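Long-range contacts in LPXTG cell wall surface protein (Streptococcus gordonii, PDB 4IGB), which is anchored to the streptococcal cell wall and probably takes part in attachment of the bacterium to surfaces: residues S135-I140 with S268-L273; P184-A189 with Q234-S239; E197-K202 with M257-S262. All coordinates share one frame; numbering follows the deposited sequence.

All three contacts lie in the Sgo0707 N-terminal domain and meet at one sodium ion, to which each gives one ligand: S268 O from contact 1, D186 O from contact 2 and E197 OE2 from contact 3. Contact 1 pairs strands 137-141 and 268-275 of a six-stranded antiparallel sheet; contact 3 pairs 198-202 with 256-262 in an eight-stranded one; contact 2 joins two loops nearer the surface. Their centres stand 13 to 16 Å apart. Along the chain the order is 135-140, 184-189, 197-202, 234-239, 257-262, 268-273, so contact 1 encloses the other two, whose segments alternate. The ion thus sits where the six-stranded sheet, the residue leading into strand 198-202 and the D186 loop converge.

Contact 1 (S135-I140 with S268-L273); sequences SNAFEI and SAVFGL. With NA (sodium ion), chain V.
Strand residues 137-140 and 268-271 run antiparallel at 158°, their axes 4.6 Å apart at closest approach. F138 with F271 and I140 with A269 are hydrogen-bonded pairs, four backbone bonds in all, and E139 with V270 is the non-hydrogen-bonded pair between them. Beyond the ladder a water bridges N136 O and L273 N, accepting from L273 N at 2.9 Å.

On the face carrying F138, I140, A269 and F271, the two phenyl rings are nearly parallel but slid apart, with centroids 5.8 Å from each other. Because F138 CG stands between its backbone N and carbonyl carbon (chi1 54°), the ring swings across the strand, and F271 CB lies over its face, 4.1 Å from the ring centroid. I140 crosses F271 at about a right angle, CD1 to CE2 4.1 Å. A137 CB points toward the other segment and meets V270 CG1 at a tight 3.4 Å. On the face of E139 and V270, the extended E139 chain brings OE1 to S268 OG (2.6 Å), which donates on the anti side, 29° out of the carboxylate plane. The same OE1 also bonds Y145, while OE2 is held by W133.

S268 O binds the sodium ion. I140, A269 and F271 pack on strand 256-262 of the facing sheet, F138 and L273 on strand 91-106, and strand 123-130 continues the sheet beyond E139.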
ATOM      1  N   SER D 135      11.651  -0.672  10.291  1.00 23.83           N
ATOM      2  CA  SER D 135      12.432  -0.674   9.060  1.00 29.80           C
ATOM      3  C   SER D 135      11.665   0.025   7.932  1.00 21.08           C
ATOM      4  O   SER D 135      10.441  -0.014   7.892  1.00 21.37           O
ATOM      5  CB  SER D 135      12.767  -2.110   8.639  1.00 31.66           C
ATOM      6  OG  SER D 135      13.582  -2.740   9.611  1.00 45.35           O
ATOM      7  N   ASN D 136      12.395   0.668   7.020  1.00 22.96           N
ATOM      8  CA  ASN D 136      11.820   1.127   5.761  1.00 26.01           C
ATOM      9  C   ASN D 136      10.578   1.975   5.928  1.00 27.34           C
ATOM     10  O   ASN D 136       9.596   1.813   5.209  1.00 24.12           O
ATOM     11  CB  ASN D 136      11.505  -0.079   4.876  1.00 27.33           C
ATOM     12  CG  ASN D 136      12.757  -0.855   4.512  1.00 36.23           C
ATOM     13  OD1 ASN D 136      12.858  -2.055   4.775  1.00 43.92           O
ATOM     14  ND2 ASN D 136      13.730  -0.162   3.924  1.00 28.67           N
ATOM     15  N   ALA D 137      10.644   2.900   6.872  1.00 21.79           N
ATOM     16  CA  ALA D 137       9.490   3.681   7.235  1.00 20.46           C
ATOM     17  C   ALA D 137       9.843   5.149   7.147  1.00 18.39           C
ATOM     18  O   ALA D 137      11.019   5.507   7.065  1.00 25.64           O
ATOM     19  CB  ALA D 137       9.061   3.327   8.662  1.00 18.02           C
ATOM     20  N   PHE D 138       8.815   5.991   7.134  1.00 20.33           N
ATOM     21  CA  PHE D 138       8.978   7.416   7.378  1.00 23.16           C
ATOM     22  C   PHE D 138       8.017   7.783   8.490  1.00 26.76           C
ATOM     23  O   PHE D 138       7.171   6.982   8.872  1.00 18.96           O
ATOM     24  CB  PHE D 138       8.708   8.253   6.128  1.00 22.06           C
ATOM     25  CG  PHE D 138       7.377   7.994   5.487  1.00 23.91           C
ATOM     26  CD1 PHE D 138       7.264   7.094   4.443  1.00 25.23           C
ATOM     27  CD2 PHE D 138       6.245   8.669   5.909  1.00 18.23           C
ATOM     28  CE1 PHE D 138       6.050   6.861   3.844  1.00 16.51           C
ATOM     29  CE2 PHE D 138       5.034   8.435   5.313  1.00 17.20           C
ATOM     30  CZ  PHE D 138       4.936   7.530   4.281  1.00 19.82           C
ATOM     31  N   GLU D 139       8.164   8.993   9.010  1.00 22.70           N
ATOM     32  CA  GLU D 139       7.466   9.416  10.209  1.00 20.91           C
ATOM     33  C   GLU D 139       6.914  10.813   9.987  1.00 25.08           C
ATOM     34  O   GLU D 139       7.594  11.672   9.427  1.00 29.05           O
ATOM     35  CB  GLU D 139       8.438   9.407  11.400  1.00 21.09           C
ATOM     36  CG  GLU D 139       7.875   9.980  12.706  1.00 19.01           C
ATOM     37  CD  GLU D 139       8.851   9.845  13.877  1.00 27.62           C
ATOM     38  OE1 GLU D 139       8.567  10.373  14.972  1.00 30.03           O
ATOM     39  OE2 GLU D 139       9.900   9.204  13.710  1.00 28.30           O
ATOM     40  N   ILE D 140       5.672  11.031  10.393  1.00 22.95           N
ATOM     41  CA  ILE D 140       5.073  12.351  10.288  1.00 21.38           C
ATOM     42  C   ILE D 140       4.608  12.742  11.667  1.00 26.23           C
ATOM     43  O   ILE D 140       4.023  11.922  12.385  1.00 24.15           O
ATOM     44  CB  ILE D 140       3.877  12.366   9.341  1.00 22.94           C
ATOM     45  CG1 ILE D 140       4.282  11.820   7.965  1.00 23.38           C
ATOM     46  CG2 ILE D 140       3.310  13.784   9.230  1.00 22.41           C
ATOM     47  CD1 ILE D 140       3.114  11.724   6.985  1.00 21.64           C
ATOM     48  N   SER D 268       3.668  11.656  16.869  1.00 21.89           N
ATOM     49  CA  SER D 268       4.003  11.331  15.499  1.00 22.87           C
ATOM     50  C   SER D 268       3.596   9.896  15.234  1.00 26.05           C
ATOM     51  O   SER D 268       3.466   9.103  16.165  1.00 23.95           O
ATOM     52  CB  SER D 268       5.505  11.485  15.273  1.00 20.79           C
ATOM     53  OG  SER D 268       6.231  10.530  16.032  1.00 24.02           O
ATOM     54  N   ALA D 269       3.396   9.573  13.963  1.00 24.45           N
ATOM     55  CA  ALA D 269       3.121   8.213  13.555  1.00 19.45           C
ATOM     56  C   ALA D 269       4.164   7.777  12.537  1.00 30.79           C
ATOM     57  O   ALA D 269       4.818   8.612  11.907  1.00 22.49           O
ATOM     58  CB  ALA D 269       1.740   8.111  12.970  1.00 22.16           C
ATOM     59  N   VAL D 270       4.312   6.463  12.380  1.00 19.42           N
ATOM     60  CA  VAL D 270       5.308   5.903  11.486  1.00 24.22           C
ATOM     61  C   VAL D 270       4.584   5.094  10.427  1.00 21.42           C
ATOM     62  O   VAL D 270       3.600   4.425  10.732  1.00 26.09           O
ATOM     63  CB  VAL D 270       6.290   5.020  12.273  1.00 29.63           C
ATOM     64  CG1 VAL D 270       7.307   4.396  11.357  1.00 26.52           C
ATOM     65  CG2 VAL D 270       6.967   5.854  13.340  1.00 22.83           C
ATOM     66  N   PHE D 271       5.044   5.178   9.183  1.00 19.44           N
ATOM     67  CA  PHE D 271       4.346   4.545   8.074  1.00 22.95           C
ATOM     68  C   PHE D 271       5.308   3.842   7.138  1.00 23.38           C
ATOM     69  O   PHE D 271       6.449   4.259   6.979  1.00 23.82           O
ATOM     70  CB  PHE D 271       3.570   5.570   7.231  1.00 22.41           C
ATOM     71  CG  PHE D 271       2.662   6.463   8.019  1.00 24.57           C
ATOM     72  CD1 PHE D 271       1.305   6.170   8.139  1.00 26.39           C
ATOM     73  CD2 PHE D 271       3.152   7.608   8.621  1.00 22.21           C
ATOM     74  CE1 PHE D 271       0.469   7.000   8.851  1.00 28.00           C
ATOM     75  CE2 PHE D 271       2.318   8.447   9.336  1.00 22.93           C
ATOM     76  CZ  PHE D 271       0.980   8.149   9.453  1.00 25.60           C
ATOM     77  N   GLY D 272       4.811   2.790   6.501  1.00 17.17           N
ATOM     78  CA  GLY D 272       5.471   2.179   5.371  1.00 12.48           C
ATOM     79  C   GLY D 272       4.500   2.155   4.210  1.00 16.18           C
ATOM     80  O   GLY D 272       3.314   2.467   4.361  1.00 18.13           O
ATOM     81  N   LEU D 273       4.999   1.811   3.033  1.00 16.66           N
ATOM     82  CA  LEU D 273       4.131   1.597   1.885  1.00 14.52           C
ATOM     83  C   LEU D 273       4.191   0.113   1.569  1.00 13.44           C
ATOM     84  O   LEU D 273       5.241  -0.509   1.728  1.00 19.36           O
ATOM     85  CB  LEU D 273       4.578   2.433   0.690  1.00 15.88           C
ATOM     86  CG  LEU D 273       4.613   3.955   0.902  1.00 18.63           C
ATOM     87  CD1 LEU D 273       4.987   4.623  -0.421  1.00 14.27           C
ATOM     88  CD2 LEU D 273       3.275   4.484   1.389  1.00 13.69           C
TER
HETATM   89 NA    NA V 504       1.454   7.455  17.459  0.91 49.53          NA
HETATM   90  O   HOH W   1       7.755   1.032   3.234  1.00 21.78           O

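Contact 2 (P184-A189 with Q234-S239). With NA (sodium ion), chain V.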
ATOM      1  N   PRO D 184      -1.670   2.133   8.816  1.00 20.03           N
ATOM      2  CA  PRO D 184      -1.468   3.050   9.943  1.00 18.40           C
ATOM      3  C   PRO D 184      -1.525   2.242  11.218  1.00 21.56           C
ATOM      4  O   PRO D 184      -2.321   1.315  11.276  1.00 18.00           O
ATOM      5  CB  PRO D 184      -2.719   3.939   9.916  1.00 20.25           C
ATOM      6  CG  PRO D 184      -3.404   3.662   8.632  1.00 25.80           C
ATOM      7  CD  PRO D 184      -2.968   2.327   8.152  1.00 22.84           C
ATOM      8  N   THR D 185      -0.718   2.579  12.214  1.00 18.10           N
ATOM      9  CA  THR D 185      -0.742   1.857  13.483  1.00 16.00           C
ATOM     10  C   THR D 185      -0.519   2.832  14.621  1.00 27.64           C
ATOM     11  O   THR D 185      -0.052   3.965  14.417  1.00 18.64           O
ATOM     12  CB  THR D 185       0.369   0.786  13.585  1.00 25.15           C
ATOM     13  OG1 THR D 185       1.650   1.421  13.599  1.00 23.72           O
ATOM     14  CG2 THR D 185       0.302  -0.198  12.427  1.00 24.42           C
ATOM     15  N   ASP D 186      -0.859   2.385  15.825  1.00 22.33           N
ATOM     16  CA  ASP D 186      -0.599   3.174  17.006  1.00 18.77           C
ATOM     17  C   ASP D 186      -1.189   4.574  16.890  1.00 21.92           C
ATOM     18  O   ASP D 186      -0.556   5.544  17.280  1.00 21.24           O
ATOM     19  CB  ASP D 186       0.911   3.273  17.252  1.00 19.24           C
ATOM     20  CG  ASP D 186       1.239   3.776  18.656  1.00 29.07           C
ATOM     21  OD1 ASP D 186       0.542   3.376  19.609  1.00 27.77           O
ATOM     22  OD2 ASP D 186       2.187   4.571  18.804  1.00 25.58           O
ATOM     23  N   ILE D 187      -2.397   4.691  16.349  1.00 21.03           N
ATOM     24  CA  ILE D 187      -3.083   5.972  16.382  1.00 17.22           C
ATOM     25  C   ILE D 187      -3.732   6.093  17.762  1.00 21.92           C
ATOM     26  O   ILE D 187      -4.869   5.680  17.952  1.00 22.06           O
ATOM     27  CB  ILE D 187      -4.143   6.068  15.282  1.00 17.75           C
ATOM     28  CG1 ILE D 187      -3.513   5.789  13.913  1.00 21.31           C
ATOM     29  CG2 ILE D 187      -4.787   7.459  15.268  1.00 21.11           C
ATOM     30  CD1 ILE D 187      -2.358   6.743  13.569  1.00 21.72           C
ATOM     31  N   ASP D 188      -3.001   6.638  18.730  1.00 20.81           N
ATOM     32  CA  ASP D 188      -3.408   6.509  20.127  1.00 22.75           C
ATOM     33  C   ASP D 188      -3.140   7.732  21.013  1.00 30.92           C
ATOM     34  O   ASP D 188      -3.373   7.680  22.215  1.00 25.45           O
ATOM     35  CB  ASP D 188      -2.738   5.273  20.746  1.00 20.82           C
ATOM     36  CG  ASP D 188      -1.293   5.536  21.171  1.00 28.08           C
ATOM     37  OD1 ASP D 188      -0.664   6.464  20.618  1.00 25.42           O
ATOM     38  OD2 ASP D 188      -0.782   4.822  22.066  1.00 30.18           O
ATOM     39  N   ALA D 189      -2.656   8.827  20.440  1.00 25.55           N
ATOM     40  CA  ALA D 189      -2.277   9.970  21.263  1.00 23.37           C
ATOM     41  C   ALA D 189      -3.429  10.935  21.474  1.00 29.92           C
ATOM     42  O   ALA D 189      -4.094  11.355  20.527  1.00 27.39           O
ATOM     43  CB  ALA D 189      -1.084  10.694  20.664  1.00 25.39           C
ATOM     44  N   GLN D 234      -7.711   5.764  22.725  1.00 26.87           N
ATOM     45  CA  GLN D 234      -7.026   5.248  23.902  1.00 32.07           C
ATOM     46  C   GLN D 234      -5.592   4.856  23.620  1.00 32.18           C
ATOM     47  O   GLN D 234      -5.250   4.433  22.513  1.00 27.51           O
ATOM     48  CB  GLN D 234      -7.794   4.075  24.530  1.00 31.47           C
ATOM     49  CG  GLN D 234      -7.703   2.759  23.775  1.00 37.80           C
ATOM     50  CD  GLN D 234      -8.478   1.631  24.462  1.00 47.05           C
ATOM     51  OE1 GLN D 234      -9.698   1.717  24.651  1.00 40.73           O
ATOM     52  NE2 GLN D 234      -7.770   0.570  24.836  1.00 44.19           N
ATOM     53  N   ILE D 235      -4.764   5.016  24.643  1.00 23.35           N
ATOM     54  CA  ILE D 235      -3.368   4.641  24.587  1.00 22.71           C
ATOM     55  C   ILE D 235      -3.237   3.152  24.300  1.00 30.39           C
ATOM     56  O   ILE D 235      -4.072   2.340  24.699  1.00 27.89           O
ATOM     57  CB  ILE D 235      -2.646   4.995  25.896  1.00 32.46           C
ATOM     58  CG1 ILE D 235      -1.128   4.878  25.729  1.00 44.02           C
ATOM     59  CG2 ILE D 235      -3.147   4.114  27.032  1.00 38.84           C
ATOM     60  CD1 ILE D 235      -0.581   3.478  25.982  1.00 57.29           C
ATOM     61  N   THR D 236      -2.165   2.795  23.613  1.00 28.16           N
ATOM     62  CA  THR D 236      -2.046   1.466  23.082  1.00 31.53           C
ATOM     63  C   THR D 236      -0.558   1.137  22.952  1.00 28.32           C
ATOM     64  O   THR D 236       0.218   1.940  22.445  1.00 30.71           O
ATOM     65  CB  THR D 236      -2.754   1.444  21.711  1.00 34.49           C
ATOM     66  OG1 THR D 236      -3.292   0.148  21.456  1.00 37.53           O
ATOM     67  CG2 THR D 236      -1.802   1.877  20.598  1.00 16.75           C
ATOM     68  N   GLY D 237      -0.147  -0.033  23.421  1.00 29.42           N
ATOM     69  CA  GLY D 237       1.262  -0.373  23.390  1.00 27.10           C
ATOM     70  C   GLY D 237       1.556  -1.780  22.912  1.00 28.76           C
ATOM     71  O   GLY D 237       0.792  -2.704  23.165  1.00 30.66           O
ATOM     72  N   GLY D 238       2.686  -1.944  22.236  1.00 28.26           N
ATOM     73  CA  GLY D 238       3.036  -3.226  21.665  1.00 31.69           C
ATOM     74  C   GLY D 238       2.479  -3.394  20.259  1.00 26.94           C
ATOM     75  O   GLY D 238       1.427  -2.861  19.913  1.00 26.61           O
ATOM     76  N   SER D 239       3.199  -4.164  19.458  1.00 23.36           N
ATOM     77  CA  SER D 239       2.870  -4.391  18.061  1.00 36.76           C
ATOM     78  C   SER D 239       1.426  -4.872  17.842  1.00 31.17           C
ATOM     79  O   SER D 239       0.683  -4.294  17.047  1.00 27.02           O
ATOM     80  CB  SER D 239       3.872  -5.383  17.459  1.00 33.01           C
ATOM     81  OG  SER D 239       3.528  -5.697  16.129  1.00 46.48           O
TER
HETATM   82 NA    NA V 504       1.454   7.455  17.459  0.91 49.53          NA
HETATM   83  O   HOH W   2      -6.578   4.740  19.964  1.00 19.87           O
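The one direct hydrogen bond between 184-189 and 234-239 runs from T236 N to D188 OD2, at 2.9 Å with an angle of 140° at the hydrogen, so it is somewhat bent. The carboxylate receives it on its anti lone pair, the side turned away from OD1. D188 CG sits between its own backbone N and carbonyl carbon (chi1 81°), and CB points at the opposite segment, where it comes 3.2 Å from Q234 O. A second, indirect link is a water that donates to I187 O and accepts from Q234 N.

Van der Waals contact centres on the T236 methyl. T236 CG2 touches D186 OD1, and T236 CG2 also lies 3.4 Å from D188 OD2; the D186 and T236 side chains pass one another in opposite directions, whereas D188 meets T236 at a slant. I235 adds CG1 against D188 OD2 at 3.7 Å.

Neither segment forms a regular strand or helix. I187 is the centre of an inverse gamma turn, and G238 is the N-cap residue of helix 239-244, so this is a loop-to-loop contact at the surface of the N-terminal domain.

Several acceptors crowd together: D186 OD1 lies 3.1 Å from D188 OD2, and T236 O is close to both. Such grouping of carboxylates would probably raise their affinity for protons or cations. D186, however, binds the sodium ion through its backbone O, at 2.8 Å, with E197 OE2 and S268 O as the other protein ligands. E197 OE1 accepts from the backbone N of both D188 and A189, bracing the loop beside the ion.

Contact 3 (E197-K202 with M257-S262); sequences ETFYVK and MNFGYS. With NA (sodium ion), chain V.
F199 and F259 meet on one face of an antiparallel ladder, part of the eight-stranded sheet of the N-terminal domain, formed by strands 198-202 and 257-262. Their rings are nearly parallel but slid so far that they barely overlap; F199 CE2 comes obliquely against F259 CD1 at 3.5 Å.

On the reverse face the hollow is G260. Y200, its CG between backbone N and carbonyl carbon (chi1 64°), folds its ring across the neighbouring strand so that G260 CA makes a CH-pi contact over the ring centre, 3.5 Å from the centroid and 12° off the normal. The Y200 ring takes the place that a CB on G260 would occupy. The phenol OH beyond it bonds D161, and R227 makes a cation-pi contact with the ring. Further along that face S262 OG nestles against T198 CB at 3.2 Å. At the far end of the ladder K202 lies alongside N258, and its ammonium group, NZ, forms a salt bridge with D226.

At the sodium end, E197 stretches out to the Y261 ring edge, carboxylate and ring planes 89° apart. Y261 OH donates to E197 OE2 at a modelled 2.5 Å, so short that the exact length is doubtful. The sodium ion lies 2.8 Å from E197 OE2, which is one of its ligands.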
ATOM      1  N   GLU D 197      -4.768  12.463  18.039  1.00 24.45           N
ATOM      2  CA  GLU D 197      -4.022  11.977  16.892  1.00 24.75           C
ATOM      3  C   GLU D 197      -4.985  11.377  15.867  1.00 30.21           C
ATOM      4  O   GLU D 197      -5.899  10.621  16.215  1.00 24.34           O
ATOM      5  CB  GLU D 197      -2.992  10.946  17.335  1.00 20.43           C
ATOM      6  CG  GLU D 197      -2.102  10.468  16.217  1.00 21.49           C
ATOM      7  CD  GLU D 197      -1.061   9.481  16.694  1.00 27.21           C
ATOM      8  OE1 GLU D 197      -1.194   8.987  17.835  1.00 24.30           O
ATOM      9  OE2 GLU D 197      -0.103   9.208  15.927  1.00 24.17           O
ATOM     10  N   THR D 198      -4.786  11.723  14.602  1.00 26.38           N
ATOM     11  CA  THR D 198      -5.773  11.409  13.586  1.00 16.60           C
ATOM     12  C   THR D 198      -5.121  11.032  12.277  1.00 23.82           C
ATOM     13  O   THR D 198      -4.217  11.712  11.816  1.00 24.80           O
ATOM     14  CB  THR D 198      -6.684  12.619  13.342  1.00 28.54           C
ATOM     15  OG1 THR D 198      -7.321  12.972  14.566  1.00 21.87           O
ATOM     16  CG2 THR D 198      -7.756  12.320  12.290  1.00 18.12           C
ATOM     17  N   PHE D 199      -5.583   9.936  11.683  1.00 27.13           N
ATOM     18  CA  PHE D 199      -5.148   9.555  10.351  1.00 19.24           C
ATOM     19  C   PHE D 199      -6.339   9.662   9.440  1.00 22.68           C
ATOM     20  O   PHE D 199      -7.444   9.300   9.826  1.00 24.19           O
ATOM     21  CB  PHE D 199      -4.629   8.119  10.327  1.00 22.29           C
ATOM     22  CG  PHE D 199      -4.280   7.632   8.948  1.00 21.97           C
ATOM     23  CD1 PHE D 199      -5.209   6.930   8.194  1.00 20.44           C
ATOM     24  CD2 PHE D 199      -3.024   7.883   8.405  1.00 20.18           C
ATOM     25  CE1 PHE D 199      -4.896   6.485   6.919  1.00 21.36           C
ATOM     26  CE2 PHE D 199      -2.693   7.444   7.140  1.00 20.83           C
ATOM     27  CZ  PHE D 199      -3.631   6.738   6.391  1.00 26.20           C
ATOM     28  N   TYR D 200      -6.136  10.165   8.229  1.00 26.03           N
ATOM     29  CA  TYR D 200      -7.256  10.252   7.305  1.00 18.34           C
ATOM     30  C   TYR D 200      -6.906   9.999   5.859  1.00 20.91           C
ATOM     31  O   TYR D 200      -5.736  10.004   5.471  1.00 22.38           O
ATOM     32  CB  TYR D 200      -8.011  11.575   7.445  1.00 22.13           C
ATOM     33  CG  TYR D 200      -7.248  12.846   7.113  1.00 20.77           C
ATOM     34  CD1 TYR D 200      -7.236  13.367   5.818  1.00 21.01           C
ATOM     35  CD2 TYR D 200      -6.597  13.562   8.111  1.00 28.02           C
ATOM     36  CE1 TYR D 200      -6.568  14.559   5.527  1.00 20.64           C
ATOM     37  CE2 TYR D 200      -5.927  14.747   7.826  1.00 24.59           C
ATOM     38  CZ  TYR D 200      -5.918  15.237   6.535  1.00 18.15           C
ATOM     39  OH  TYR D 200      -5.251  16.413   6.276  1.00 23.91           O
ATOM     40  N   VAL D 201      -7.949   9.743   5.079  1.00 19.58           N
ATOM     41  CA  VAL D 201      -7.824   9.514   3.657  1.00 15.85           C
ATOM     42  C   VAL D 201      -8.837  10.412   2.970  1.00 22.78           C
ATOM     43  O   VAL D 201     -10.040  10.345   3.253  1.00 23.64           O
ATOM     44  CB  VAL D 201      -8.138   8.058   3.297  1.00 18.40           C
ATOM     45  CG1 VAL D 201      -8.246   7.896   1.787  1.00 18.32           C
ATOM     46  CG2 VAL D 201      -7.068   7.104   3.902  1.00 17.52           C
ATOM     47  N   LYS D 202      -8.355  11.267   2.082  1.00 25.51           N
ATOM     48  CA  LYS D 202      -9.247  12.133   1.325  1.00 22.13           C
ATOM     49  C   LYS D 202      -9.906  11.323   0.213  1.00 22.56           C
ATOM     50  O   LYS D 202      -9.288  10.416  -0.335  1.00 28.36           O
ATOM     51  CB  LYS D 202      -8.469  13.322   0.771  1.00 20.83           C
ATOM     52  CG  LYS D 202      -7.903  14.208   1.869  1.00 26.87           C
ATOM     53  CD  LYS D 202      -7.345  15.501   1.326  1.00 39.09           C
ATOM     54  CE  LYS D 202      -8.439  16.335   0.660  1.00 46.47           C
ATOM     55  NZ  LYS D 202      -9.550  16.697   1.598  1.00 42.91           N
ATOM     56  N   MET D 257      -2.529   6.972  -3.107  1.00 22.91           N
ATOM     57  CA  MET D 257      -3.446   7.296  -2.026  1.00 20.43           C
ATOM     58  C   MET D 257      -3.156   8.691  -1.479  1.00 22.03           C
ATOM     59  O   MET D 257      -2.015   9.019  -1.140  1.00 21.33           O
ATOM     60  CB  MET D 257      -3.349   6.248  -0.906  1.00 21.48           C
ATOM     61  CG  MET D 257      -4.515   6.273   0.060  1.00 29.94           C
ATOM     62  SD  MET D 257      -4.523   4.899   1.251  1.00 37.55           S
ATOM     63  CE  MET D 257      -5.008   3.555   0.171  1.00 24.09           C
ATOM     64  N   ASN D 258      -4.194   9.508  -1.401  1.00 17.98           N
ATOM     65  CA  ASN D 258      -4.097  10.810  -0.755  1.00 24.44           C
ATOM     66  C   ASN D 258      -4.544  10.656   0.687  1.00 23.78           C
ATOM     67  O   ASN D 258      -5.741  10.521   0.958  1.00 24.83           O
ATOM     68  CB  ASN D 258      -4.975  11.840  -1.483  1.00 23.22           C
ATOM     69  CG  ASN D 258      -4.786  13.269  -0.958  1.00 28.41           C
ATOM     70  OD1 ASN D 258      -3.898  13.541  -0.144  1.00 29.10           O
ATOM     71  ND2 ASN D 258      -5.626  14.185  -1.429  1.00 21.27           N
ATOM     72  N   PHE D 259      -3.582  10.654   1.609  1.00 28.83           N
ATOM     73  CA  PHE D 259      -3.883  10.533   3.034  1.00 16.91           C
ATOM     74  C   PHE D 259      -3.443  11.770   3.796  1.00 25.16           C
ATOM     75  O   PHE D 259      -2.836  12.686   3.235  1.00 24.05           O
ATOM     76  CB  PHE D 259      -3.223   9.287   3.635  1.00 21.91           C
ATOM     77  CG  PHE D 259      -1.723   9.371   3.734  1.00 18.47           C
ATOM     78  CD1 PHE D 259      -1.110   9.697   4.934  1.00 23.82           C
ATOM     79  CD2 PHE D 259      -0.927   9.109   2.633  1.00 15.59           C
ATOM     80  CE1 PHE D 259       0.287   9.766   5.032  1.00 22.56           C
ATOM     81  CE2 PHE D 259       0.457   9.179   2.720  1.00 19.49           C
ATOM     82  CZ  PHE D 259       1.064   9.515   3.926  1.00 20.95           C
ATOM     83  N   GLY D 260      -3.764  11.795   5.081  1.00 22.70           N
ATOM     84  CA  GLY D 260      -3.434  12.921   5.916  1.00 23.52           C
ATOM     85  C   GLY D 260      -3.228  12.459   7.335  1.00 22.09           C
ATOM     86  O   GLY D 260      -3.607  11.343   7.700  1.00 19.92           O
ATOM     87  N   TYR D 261      -2.631  13.329   8.135  1.00 21.40           N
ATOM     88  CA  TYR D 261      -2.275  13.007   9.497  1.00 17.93           C
ATOM     89  C   TYR D 261      -2.227  14.288  10.298  1.00 26.27           C
ATOM     90  O   TYR D 261      -1.592  15.266   9.886  1.00 20.13           O
ATOM     91  CB  TYR D 261      -0.907  12.331   9.550  1.00 18.93           C
ATOM     92  CG  TYR D 261      -0.443  12.045  10.964  1.00 17.72           C
ATOM     93  CD1 TYR D 261       0.327  12.967  11.667  1.00 16.49           C
ATOM     94  CD2 TYR D 261      -0.803  10.871  11.606  1.00 14.88           C
ATOM     95  CE1 TYR D 261       0.752  12.715  12.962  1.00 17.46           C
ATOM     96  CE2 TYR D 261      -0.375  10.602  12.901  1.00 18.65           C
ATOM     97  CZ  TYR D 261       0.393  11.527  13.576  1.00 22.54           C
ATOM     98  OH  TYR D 261       0.809  11.270  14.862  1.00 23.25           O
ATOM     99  N   SER D 262      -2.896  14.292  11.446  1.00 23.98           N
ATOM    100  CA  SER D 262      -2.779  15.433  12.345  1.00 20.20           C
ATOM    101  C   SER D 262      -2.310  14.984  13.715  1.00 28.46           C
ATOM    102  O   SER D 262      -2.616  13.877  14.162  1.00 20.64           O
ATOM    103  CB  SER D 262      -4.082  16.240  12.425  1.00 18.92           C
ATOM    104  OG  SER D 262      -5.168  15.447  12.849  1.00 28.72           O
TER
HETATM  105 NA    NA V 504       1.454   7.455  17.459  0.91 49.53          NA
HETATM  106  O   HOH W   3      -6.950   8.857  -1.442  1.00 27.46           O